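PDB 2A9S: competence/damage-inducible protein CinA from Agrobacterium tumefaciens, which is of unknown function but belongs to the CinA family, some relatives of which deamidate nicotinamide mononucleotide. Local coordinates for residues L26-A31 with S50-R55; Y96-N101 with K129-N134; L136-R141 with L159-A164. All blocks are in the same frame, centred on the assembly; numbering follows the deposited sequence.

Contact 1 of 3, residues L26-A31 with S50-R55; sequences LMVSTA and SAVVDR
Val28 meets Val52 and Asp54 through main-chain hydrogen bonds that join two parallel strands. Strands 28-32 and 53-59 belong to a beta-alpha-beta unit, with helix 38-43 between them in the chain. Val28 N donates to Val52 O at 2.8 Å. Asp54 N returns a bond to Val28 O, also 2.8 Å long and close to straight at 169°. Val28 thus uses its N on the residue just before strand 53-59 and its O on the strand itself. Further along, Thr30 N reaches Arg55 O at 3.2 Å. Met27 CA adds a CA-H...O contact to Val52 O at 3.0 Å, so this one oxygen meets two neighbouring residues.

Side chains fill in around these bonds. Val28 CG1 lies between the backbone N and the carbonyl carbon (chi1 58°), which brings it 3.9 Å from Val52 CG1. Val28 is modelled in two conformers, so this contact is less certain. The Met27 chain bends at its last torsion (chi3 85°). Its CE then lies 3.6 Å from Ala51 O and also near the CB of Asp54. Where the strand pairing gives out, one water donates to both Leu26 O and Ala51 O and bridges the loop before strand 28-32 and the 3-10 turn before strand 53-59.

The next shell surrounds the pair. Val52 packs on Ile18 and Phe21 of helix 8-24. On the edge away from strand 53-59, strand 28-32 bonds to strand 102-108 through Ser29 and Ala31. Arg55 reaches the dimer interface, where it forms salt bridges with Asp63 and Asp67 of the second subunit. Asp54 OD2 accepts from the main-chain N of Arg99. Arg55 NE forms a salt bridge with the same Asp54 OD2 at 3.1 Å, from above the carboxylate plane.

Contact 2 of 3, residues Y96-N101 with K129-N134; sequences YRSRAN and KARNGN
Two nitrogens of Arg131, NE and NH2, converge on the carbonyl oxygen of Ala100. Arg131 NE donates to this oxygen at 2.8 Å, and NH2 donates to the same Ala100 O at 3.0 Å. NH2 also donates to Ser98 O at 2.8 Å, coming from 48° above the plane of that carbonyl. Both oxygens lie in the guanidinium plane, so three bonds fix its rotation. The arginine chain bends at chi2 (-79°), which folds it back along the loop that links helix 84-96 to strand 102-108. Nearer the backbone, Arg131 N makes a weak bond to Asn101 O at 3.3 Å.

Within the partner loop, Ser98 OG accepts from Ala100 N at 3.0 Å in an ST turn. It is also hydrogen-bonded to Ala94 O and Leu95 O of helix 84-96. On the other side, Arg131 sits in a type I beta turn from Ala130 to Gly133, which connects strands 123-130 and 135-141. Asn132 OD1 accepts from Asn134 N at 2.7 Å, an Asx turn within the same hairpin loop.

Tyr96 completes the packing. Its ring stands almost at right angles to the guanidinium, with planes 88° apart, and its CE1 lies 3.8 Å from Arg131 CD. Tyr96 is modelled in two conformers, so its contacts are less certain. One water links Arg131 NH1 to Tyr96 O, and another joins Tyr96 OH to Arg131 O.

Across this contact the arginine is held by peptide carbonyls, not by a carboxylate. Its charge probably polarises those two carbonyls, and the bonds tie the hairpin turn to the loop after the helix.

Contact 3 of 3, residues L136-R141 with L159-A164; sequences LHHEMR and LEMLIA
Met161 reaches from helix 147-167 onto strand 135-141, where it meets Leu136 and His138. The contact packs a helix on the face of the mixed sheet, over its end strand within this chain, in an alpha/beta fold. The axes of the two short segments approach to 9.8 Å and run roughly antiparallel, at 154°.

Met161 has the largest buried area of the residues here. Its chain bends at chi3 (65°), which brings CE to 3.6 Å from Leu136 O. That methyl also lies in the plane of the His138 ring, at its edge. The sulfur SD of Met161 comes 3.8 Å from His138 CD2. It is 4.8 Å from the ring centroid, an oblique Met-aromatic contact. Leu136 and Ala164 close the other end, with Leu136 CD1 and Ala164 CB 4.1 Å apart.

Leu136 and His138 both direct CB toward the helix. The residue between them, His137, directs CB away, and its NE2 hydrogen-bonds to ND1 of His125 on strand 123-130. Met161 itself also rests on Leu126 of that strand, while Leu162 turns to Phe102 and Val104.

No hydrogen bond joins the two segments. The helix is held against the strand here by apolar and sulfur-aromatic contacts, so no directional polar bond fixes the pairing across these segments.

All three contacts reach one mixed sheet. Contact 1 is buried and joins two parallel strands by main-chain bonds. Contact 2 is partly buried and relies on an arginine that binds loop carbonyls. Contact 3 is a surface contact of a helix with end strand 135-141, with no hydrogen bond, only apolar and sulfur-aromatic touches. Contacts 1 and 2 touch directly: Asn101 OD1 takes a probable hydrogen bond from Met27 N. Contacts 1 and 3 meet where Val28 CG2 packs on Leu162 CD1. Contacts 2 and 3 adjoin through the turn after strand 123-130. Contact 1 forms salt bridges to the second subunit, contact 2 only a long, weak ion pair, and contact 3 does not touch it.

Contact 1 of 3, residues L26-A31 with S50-R55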
loop_
_atom_site.group_PDB
_atom_site.type_symbol
_atom_site.label_atom_id
_atom_site.label_comp_id
_atom_site.label_asym_id
_atom_site.label_seq_id
_atom_site.Cartn_x
_atom_site.Cartn_y
_atom_site.Cartn_z
ATOM N N LEU A 26 -7.952 -9.908 16.159
ATOM C CA LEU A 26 -8.525 -8.922 15.241
ATOM C C LEU A 26 -7.578 -8.600 14.082
ATOM O O LEU A 26 -6.347 -8.606 14.246
ATOM C CB LEU A 26 -8.866 -7.630 15.987
ATOM C CG LEU A 26 -9.763 -7.780 17.228
ATOM C CD1 LEU A 26 -9.747 -6.488 18.028
ATOM C CD2 LEU A 26 -11.191 -8.270 16.883
ATOM N N MET A 27 -8.167 -8.267 12.939
ATOM C CA MET A 27 -7.392 -7.930 11.760
ATOM C C MET A 27 -7.869 -6.607 11.187
ATOM O O MET A 27 -9.015 -6.174 11.443
ATOM C CB MET A 27 -7.459 -9.017 10.686
ATOM C CG MET A 27 -6.858 -10.376 11.133
ATOM S SD MET A 27 -6.727 -11.577 9.781
ATOM C CE MET A 27 -5.145 -11.043 9.124
ATOM N N VAL A 28 -6.984 -5.982 10.402
ATOM C CA VAL A 28 -7.230 -4.664 9.842
ATOM C C VAL A 28 -7.023 -4.675 8.329
ATOM O O VAL A 28 -6.179 -5.431 7.813
ATOM C CB VAL A 28 -6.298 -3.588 10.491
ATOM C CG1 VAL A 28 -4.830 -3.945 10.304
ATOM C CG2 VAL A 28 -6.615 -2.173 9.945
ATOM N N SER A 29 -7.768 -3.833 7.641
ATOM C CA SER A 29 -7.482 -3.559 6.241
ATOM C C SER A 29 -7.401 -2.064 6.061
ATOM O O SER A 29 -7.963 -1.309 6.849
ATOM C CB SER A 29 -8.534 -4.159 5.314
ATOM O OG SER A 29 -9.802 -3.592 5.532
ATOM N N THR A 30 -6.675 -1.644 5.033
ATOM C CA THR A 30 -6.441 -0.220 4.847
ATOM C C THR A 30 -6.863 0.132 3.450
ATOM O O THR A 30 -6.726 -0.690 2.530
ATOM C CB THR A 30 -4.920 0.119 5.052
ATOM O OG1 THR A 30 -4.141 -0.550 4.063
ATOM C CG2 THR A 30 -4.428 -0.404 6.431
ATOM N N ALA A 31 -7.329 1.367 3.277
ATOM C CA ALA A 31 -7.705 1.868 1.972
ATOM C C ALA A 31 -7.080 3.249 1.859
ATOM O O ALA A 31 -7.459 4.133 2.620
ATOM C CB ALA A 31 -9.208 1.988 1.866
ATOM N N SER A 50 1.896 -9.801 10.420
ATOM C CA SER A 50 1.215 -10.745 9.533
ATOM C C SER A 50 -0.021 -11.348 10.205
ATOM O O SER A 50 -0.950 -11.752 9.519
ATOM C CB SER A 50 2.167 -11.864 9.133
ATOM O OG SER A 50 2.750 -12.389 10.307
ATOM N N ALA A 51 -0.057 -11.359 11.539
ATOM C CA ALA A 51 -1.217 -11.884 12.253
ATOM C C ALA A 51 -2.418 -10.957 12.162
ATOM O O ALA A 51 -3.562 -11.391 12.378
ATOM C CB ALA A 51 -0.872 -12.114 13.719
ATOM N N VAL A 52 -2.151 -9.682 11.857
ATOM C CA VAL A 52 -3.142 -8.613 12.041
ATOM C C VAL A 52 -3.515 -7.934 10.722
ATOM O O VAL A 52 -4.660 -7.562 10.516
ATOM C CB VAL A 52 -2.617 -7.543 13.048
ATOM C CG1 VAL A 52 -3.534 -6.276 13.097
ATOM C CG2 VAL A 52 -2.437 -8.147 14.443
ATOM N N VAL A 53 -2.539 -7.750 9.833
ATOM C CA VAL A 53 -2.815 -6.990 8.628
ATOM C C VAL A 53 -3.366 -7.929 7.547
ATOM O O VAL A 53 -2.680 -8.847 7.095
ATOM C CB VAL A 53 -1.576 -6.197 8.146
ATOM C CG1 VAL A 53 -1.935 -5.424 6.894
ATOM C CG2 VAL A 53 -1.089 -5.237 9.200
ATOM N N ASP A 54 -4.608 -7.712 7.153
ATOM C CA ASP A 54 -5.256 -8.615 6.218
ATOM C C ASP A 54 -4.908 -8.237 4.789
ATOM O O ASP A 54 -4.269 -9.029 4.085
ATOM C CB ASP A 54 -6.749 -8.646 6.455
ATOM C CG ASP A 54 -7.470 -9.640 5.538
ATOM O OD1 ASP A 54 -7.119 -10.844 5.605
ATOM O OD2 ASP A 54 -8.363 -9.206 4.780
ATOM N N ARG A 55 -5.294 -7.038 4.377
ATOM C CA ARG A 55 -4.940 -6.568 3.036
ATOM C C ARG A 55 -5.028 -5.068 2.977
ATOM O O ARG A 55 -5.559 -4.420 3.885
ATOM C CB ARG A 55 -5.846 -7.197 1.957
ATOM C CG ARG A 55 -7.308 -6.781 2.091
ATOM C CD ARG A 55 -8.232 -7.654 1.239
ATOM N NE ARG A 55 -8.256 -9.025 1.724
ATOM C CZ ARG A 55 -8.778 -10.053 1.061
ATOM N NH1 ARG A 55 -9.343 -9.897 -0.153
ATOM N NH2 ARG A 55 -8.728 -11.241 1.607
HETATM O O HOH W 1 -5.146 -11.096 14.700
#

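Contact 2 of 3, residues Y96-N101 with K129-N134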
loop_
_atom_site.group_PDB
_atom_site.type_symbol
_atom_site.label_atom_id
_atom_site.label_comp_id
_atom_site.label_asym_id
_atom_site.label_seq_id
_atom_site.Cartn_x
_atom_site.Cartn_y
_atom_site.Cartn_z
ATOM N N TYR A 96 -15.704 -4.724 3.816
ATOM C CA TYR A 96 -16.507 -5.837 3.296
ATOM C C TYR A 96 -15.941 -6.512 2.026
ATOM O O TYR A 96 -16.476 -7.526 1.568
ATOM C CB TYR A 96 -18.008 -5.460 3.188
ATOM C CG TYR A 96 -18.631 -5.125 4.540
ATOM C CD1 TYR A 96 -18.874 -6.121 5.486
ATOM C CD2 TYR A 96 -18.955 -3.817 4.880
ATOM C CE1 TYR A 96 -19.416 -5.820 6.736
ATOM C CE2 TYR A 96 -19.503 -3.507 6.121
ATOM C CZ TYR A 96 -19.725 -4.507 7.041
ATOM O OH TYR A 96 -20.276 -4.201 8.265
ATOM N N ARG A 97 -14.836 -5.978 1.496
ATOM C CA ARG A 97 -14.014 -6.689 0.513
ATOM C C ARG A 97 -12.716 -7.259 1.139
ATOM O O ARG A 97 -11.675 -7.403 0.469
ATOM C CB ARG A 97 -13.750 -5.826 -0.718
ATOM C CG ARG A 97 -15.035 -5.576 -1.508
ATOM C CD ARG A 97 -14.886 -4.514 -2.542
ATOM N NE ARG A 97 -16.175 -4.129 -3.146
ATOM C CZ ARG A 97 -16.329 -3.760 -4.418
ATOM N NH1 ARG A 97 -15.305 -3.756 -5.260
ATOM N NH2 ARG A 97 -17.522 -3.405 -4.861
ATOM N N SER A 98 -12.794 -7.589 2.430
ATOM C CA SER A 98 -11.676 -8.184 3.143
ATOM C C SER A 98 -12.185 -9.109 4.232
ATOM O O SER A 98 -13.415 -9.225 4.423
ATOM C CB SER A 98 -10.795 -7.094 3.752
ATOM O OG SER A 98 -11.314 -6.636 4.990
ATOM N N ARG A 99 -11.250 -9.737 4.945
ATOM C CA ARG A 99 -11.572 -10.559 6.101
ATOM C C ARG A 99 -11.273 -9.819 7.389
ATOM O O ARG A 99 -11.262 -10.431 8.446
ATOM C CB ARG A 99 -10.783 -11.885 6.076
ATOM C CG ARG A 99 -10.719 -12.527 4.722
ATOM C CD ARG A 99 -10.306 -13.972 4.843
ATOM N NE ARG A 99 -11.068 -14.801 3.909
ATOM C CZ ARG A 99 -12.082 -15.590 4.261
ATOM N NH1 ARG A 99 -12.460 -15.690 5.535
ATOM N NH2 ARG A 99 -12.715 -16.292 3.329
ATOM N N ALA A 100 -11.089 -8.500 7.325
ATOM C CA ALA A 100 -10.722 -7.740 8.516
ATOM C C ALA A 100 -11.930 -7.487 9.406
ATOM O O ALA A 100 -13.073 -7.475 8.948
ATOM C CB ALA A 100 -10.092 -6.410 8.141
ATOM N N ASN A 101 -11.650 -7.277 10.683
ATOM C CA ASN A 101 -12.617 -6.717 11.608
ATOM C C ASN A 101 -12.785 -5.200 11.523
ATOM O O ASN A 101 -13.874 -4.694 11.802
ATOM C CB ASN A 101 -12.239 -7.082 13.032
ATOM C CG ASN A 101 -12.002 -8.560 13.194
ATOM O OD1 ASN A 101 -10.894 -9.062 12.997
ATOM N ND2 ASN A 101 -13.073 -9.281 13.530
ATOM N N LYS A 129 -14.081 1.946 10.090
ATOM C CA LYS A 129 -15.346 1.220 10.290
ATOM C C LYS A 129 -15.127 -0.179 10.879
ATOM O O LYS A 129 -14.100 -0.804 10.635
ATOM C CB LYS A 129 -16.141 1.169 8.995
ATOM C CG LYS A 129 -17.553 0.591 9.148
ATOM C CD LYS A 129 -18.361 0.736 7.890
ATOM C CE LYS A 129 -19.765 0.184 8.147
ATOM N NZ LYS A 129 -20.689 0.552 7.047
ATOM N N ALA A 130 -16.069 -0.624 11.715
ATOM C CA ALA A 130 -16.040 -1.969 12.317
ATOM C C ALA A 130 -17.227 -2.767 11.793
ATOM O O ALA A 130 -18.208 -2.189 11.337
ATOM C CB ALA A 130 -16.125 -1.880 13.813
ATOM N N ARG A 131 -17.120 -4.090 11.851
ATOM C CA ARG A 131 -18.176 -5.000 11.381
ATOM C C ARG A 131 -19.551 -4.776 12.037
ATOM O O ARG A 131 -20.587 -5.054 11.421
ATOM C CB ARG A 131 -17.750 -6.456 11.599
ATOM C CG ARG A 131 -16.567 -6.915 10.776
ATOM C CD ARG A 131 -17.000 -7.242 9.371
ATOM N NE ARG A 131 -15.862 -7.649 8.553
ATOM C CZ ARG A 131 -15.934 -8.102 7.303
ATOM N NH1 ARG A 131 -17.110 -8.282 6.704
ATOM N NH2 ARG A 131 -14.812 -8.414 6.665
ATOM N N ASN A 132 -19.550 -4.294 13.286
ATOM C CA ASN A 132 -20.786 -4.000 14.034
ATOM C C ASN A 132 -21.474 -2.706 13.574
ATOM O O ASN A 132 -22.507 -2.283 14.132
ATOM C CB ASN A 132 -20.487 -3.938 15.540
ATOM C CG ASN A 132 -19.708 -2.695 15.932
ATOM O OD1 ASN A 132 -19.380 -1.850 15.089
ATOM N ND2 ASN A 132 -19.429 -2.560 17.234
ATOM N N GLY A 133 -20.889 -2.060 12.573
ATOM C CA GLY A 133 -21.443 -0.813 12.041
ATOM C C GLY A 133 -20.869 0.472 12.617
ATOM O O GLY A 133 -21.065 1.543 12.032
ATOM N N ASN A 134 -20.161 0.393 13.740
ATOM C CA ASN A 134 -19.540 1.602 14.322
ATOM C C ASN A 134 -18.562 2.282 13.333
ATOM O O ASN A 134 -17.693 1.617 12.759
ATOM C CB ASN A 134 -18.840 1.269 15.641
ATOM C CG ASN A 134 -18.580 2.504 16.509
ATOM O OD1 ASN A 134 -19.199 3.560 16.329
ATOM N ND2 ASN A 134 -17.641 2.374 17.451
HETATM O O HOH W 2 -16.753 -9.439 3.896
HETATM O O HOH W 3 -22.113 -2.198 8.103
HETATM O O HOH W 4 -21.091 -6.921 9.536
#

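Contact 3 of 3, residues L136-R141 with L159-A164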
loop_
_atom_site.group_PDB
_atom_site.type_symbol
_atom_site.label_atom_id
_atom_site.label_comp_id
_atom_site.label_asym_id
_atom_site.label_seq_id
_atom_site.Cartn_x
_atom_site.Cartn_y
_atom_site.Cartn_z
ATOM N N LEU A 136 -16.029 5.870 12.781
ATOM C CA LEU A 136 -15.451 7.130 13.266
ATOM C C LEU A 136 -14.905 7.904 12.073
ATOM O O LEU A 136 -14.305 7.299 11.183
ATOM C CB LEU A 136 -14.298 6.861 14.232
ATOM C CG LEU A 136 -14.650 6.037 15.460
ATOM C CD1 LEU A 136 -13.382 5.781 16.262
ATOM C CD2 LEU A 136 -15.739 6.775 16.278
ATOM N N HIS A 137 -15.136 9.213 12.044
ATOM C CA HIS A 137 -14.571 10.081 10.990
ATOM C C HIS A 137 -13.935 11.334 11.585
ATOM O O HIS A 137 -14.454 11.914 12.534
ATOM C CB HIS A 137 -15.610 10.429 9.905
ATOM C CG HIS A 137 -15.250 11.629 9.066
ATOM N ND1 HIS A 137 -15.679 12.904 9.377
ATOM C CD2 HIS A 137 -14.512 11.748 7.932
ATOM C CE1 HIS A 137 -15.245 13.752 8.458
ATOM N NE2 HIS A 137 -14.526 13.080 7.576
ATOM N N HIS A 138 -12.785 11.722 11.053
ATOM C CA HIS A 138 -12.150 12.981 11.431
ATOM C C HIS A 138 -11.755 13.706 10.182
ATOM O O HIS A 138 -11.218 13.095 9.273
ATOM C CB HIS A 138 -10.891 12.746 12.236
ATOM C CG HIS A 138 -11.146 12.355 13.647
ATOM N ND1 HIS A 138 -11.391 13.282 14.644
ATOM C CD2 HIS A 138 -11.198 11.136 14.238
ATOM C CE1 HIS A 138 -11.579 12.644 15.788
ATOM N NE2 HIS A 138 -11.470 11.344 15.568
ATOM N N GLU A 139 -12.039 15.001 10.146
ATOM C CA GLU A 139 -11.518 15.872 9.124
ATOM C C GLU A 139 -10.309 16.571 9.727
ATOM O O GLU A 139 -10.408 17.209 10.784
ATOM C CB GLU A 139 -12.563 16.897 8.692
ATOM C CG GLU A 139 -12.078 17.810 7.619
ATOM C CD GLU A 139 -13.098 18.879 7.347
ATOM O OE1 GLU A 139 -14.284 18.519 7.249
ATOM O OE2 GLU A 139 -12.722 20.065 7.269
ATOM N N MET A 140 -9.162 16.403 9.090
ATOM C CA MET A 140 -7.942 17.060 9.528
ATOM C C MET A 140 -7.552 18.124 8.528
ATOM O O MET A 140 -7.827 17.997 7.321
ATOM C CB MET A 140 -6.805 16.060 9.718
ATOM C CG MET A 140 -7.180 14.894 10.635
ATOM S SD MET A 140 -7.591 15.421 12.344
ATOM C CE MET A 140 -6.011 15.776 12.968
ATOM N N ARG A 141 -6.934 19.178 9.059
ATOM C CA ARG A 141 -6.365 20.262 8.245
ATOM C C ARG A 141 -4.953 20.481 8.738
ATOM O O ARG A 141 -4.702 21.239 9.675
ATOM C CB ARG A 141 -7.222 21.520 8.363
ATOM C CG ARG A 141 -8.535 21.339 7.634
ATOM C CD ARG A 141 -9.620 22.352 8.020
ATOM N NE ARG A 141 -10.799 22.058 7.213
ATOM C CZ ARG A 141 -11.044 22.564 6.001
ATOM N NH1 ARG A 141 -10.214 23.421 5.434
ATOM N NH2 ARG A 141 -12.144 22.210 5.347
ATOM N N LEU A 159 -3.591 5.681 12.502
ATOM C CA LEU A 159 -3.248 4.686 13.531
ATOM C C LEU A 159 -3.941 4.988 14.860
ATOM O O LEU A 159 -4.476 4.070 15.497
ATOM C CB LEU A 159 -1.722 4.561 13.681
ATOM C CG LEU A 159 -0.986 4.110 12.384
ATOM C CD1 LEU A 159 0.487 3.946 12.701
ATOM C CD2 LEU A 159 -1.552 2.812 11.739
ATOM N N GLU A 160 -3.982 6.267 15.238
ATOM C CA GLU A 160 -4.740 6.729 16.417
ATOM C C GLU A 160 -6.200 6.296 16.361
ATOM O O GLU A 160 -6.753 5.781 17.351
ATOM C CB GLU A 160 -4.637 8.256 16.556
ATOM C CG GLU A 160 -3.227 8.697 16.964
ATOM C CD GLU A 160 -3.036 10.215 16.882
ATOM O OE1 GLU A 160 -3.912 10.914 16.309
ATOM O OE2 GLU A 160 -2.008 10.706 17.400
ATOM N N MET A 161 -6.813 6.454 15.192
ATOM C CA MET A 161 -8.201 6.071 14.982
ATOM C C MET A 161 -8.466 4.571 15.050
ATOM O O MET A 161 -9.501 4.157 15.601
ATOM C CB MET A 161 -8.731 6.645 13.668
ATOM C CG MET A 161 -8.836 8.166 13.682
ATOM S SD MET A 161 -9.199 8.840 12.047
ATOM C CE MET A 161 -10.842 8.175 11.718
ATOM N N LEU A 162 -7.578 3.752 14.480
ATOM C CA LEU A 162 -7.696 2.292 14.627
ATOM C C LEU A 162 -7.715 1.901 16.111
ATOM O O LEU A 162 -8.554 1.083 16.548
ATOM C CB LEU A 162 -6.559 1.568 13.906
ATOM C CG LEU A 162 -6.751 1.443 12.400
ATOM C CD1 LEU A 162 -5.455 0.824 11.770
ATOM C CD2 LEU A 162 -7.973 0.593 12.102
ATOM N N ILE A 163 -6.798 2.474 16.879
ATOM C CA ILE A 163 -6.769 2.228 18.326
ATOM C C ILE A 163 -8.090 2.629 18.971
ATOM O O ILE A 163 -8.665 1.844 19.734
ATOM C CB ILE A 163 -5.583 2.926 19.011
ATOM C CG1 ILE A 163 -4.282 2.307 18.512
ATOM C CG2 ILE A 163 -5.699 2.827 20.577
ATOM C CD1 ILE A 163 -3.022 3.184 18.667
ATOM N N ALA A 164 -8.593 3.821 18.635
ATOM C CA ALA A 164 -9.846 4.324 19.205
ATOM C C ALA A 164 -11.046 3.457 18.842
ATOM O O ALA A 164 -11.914 3.186 19.700
ATOM C CB ALA A 164 -10.085 5.767 18.782
#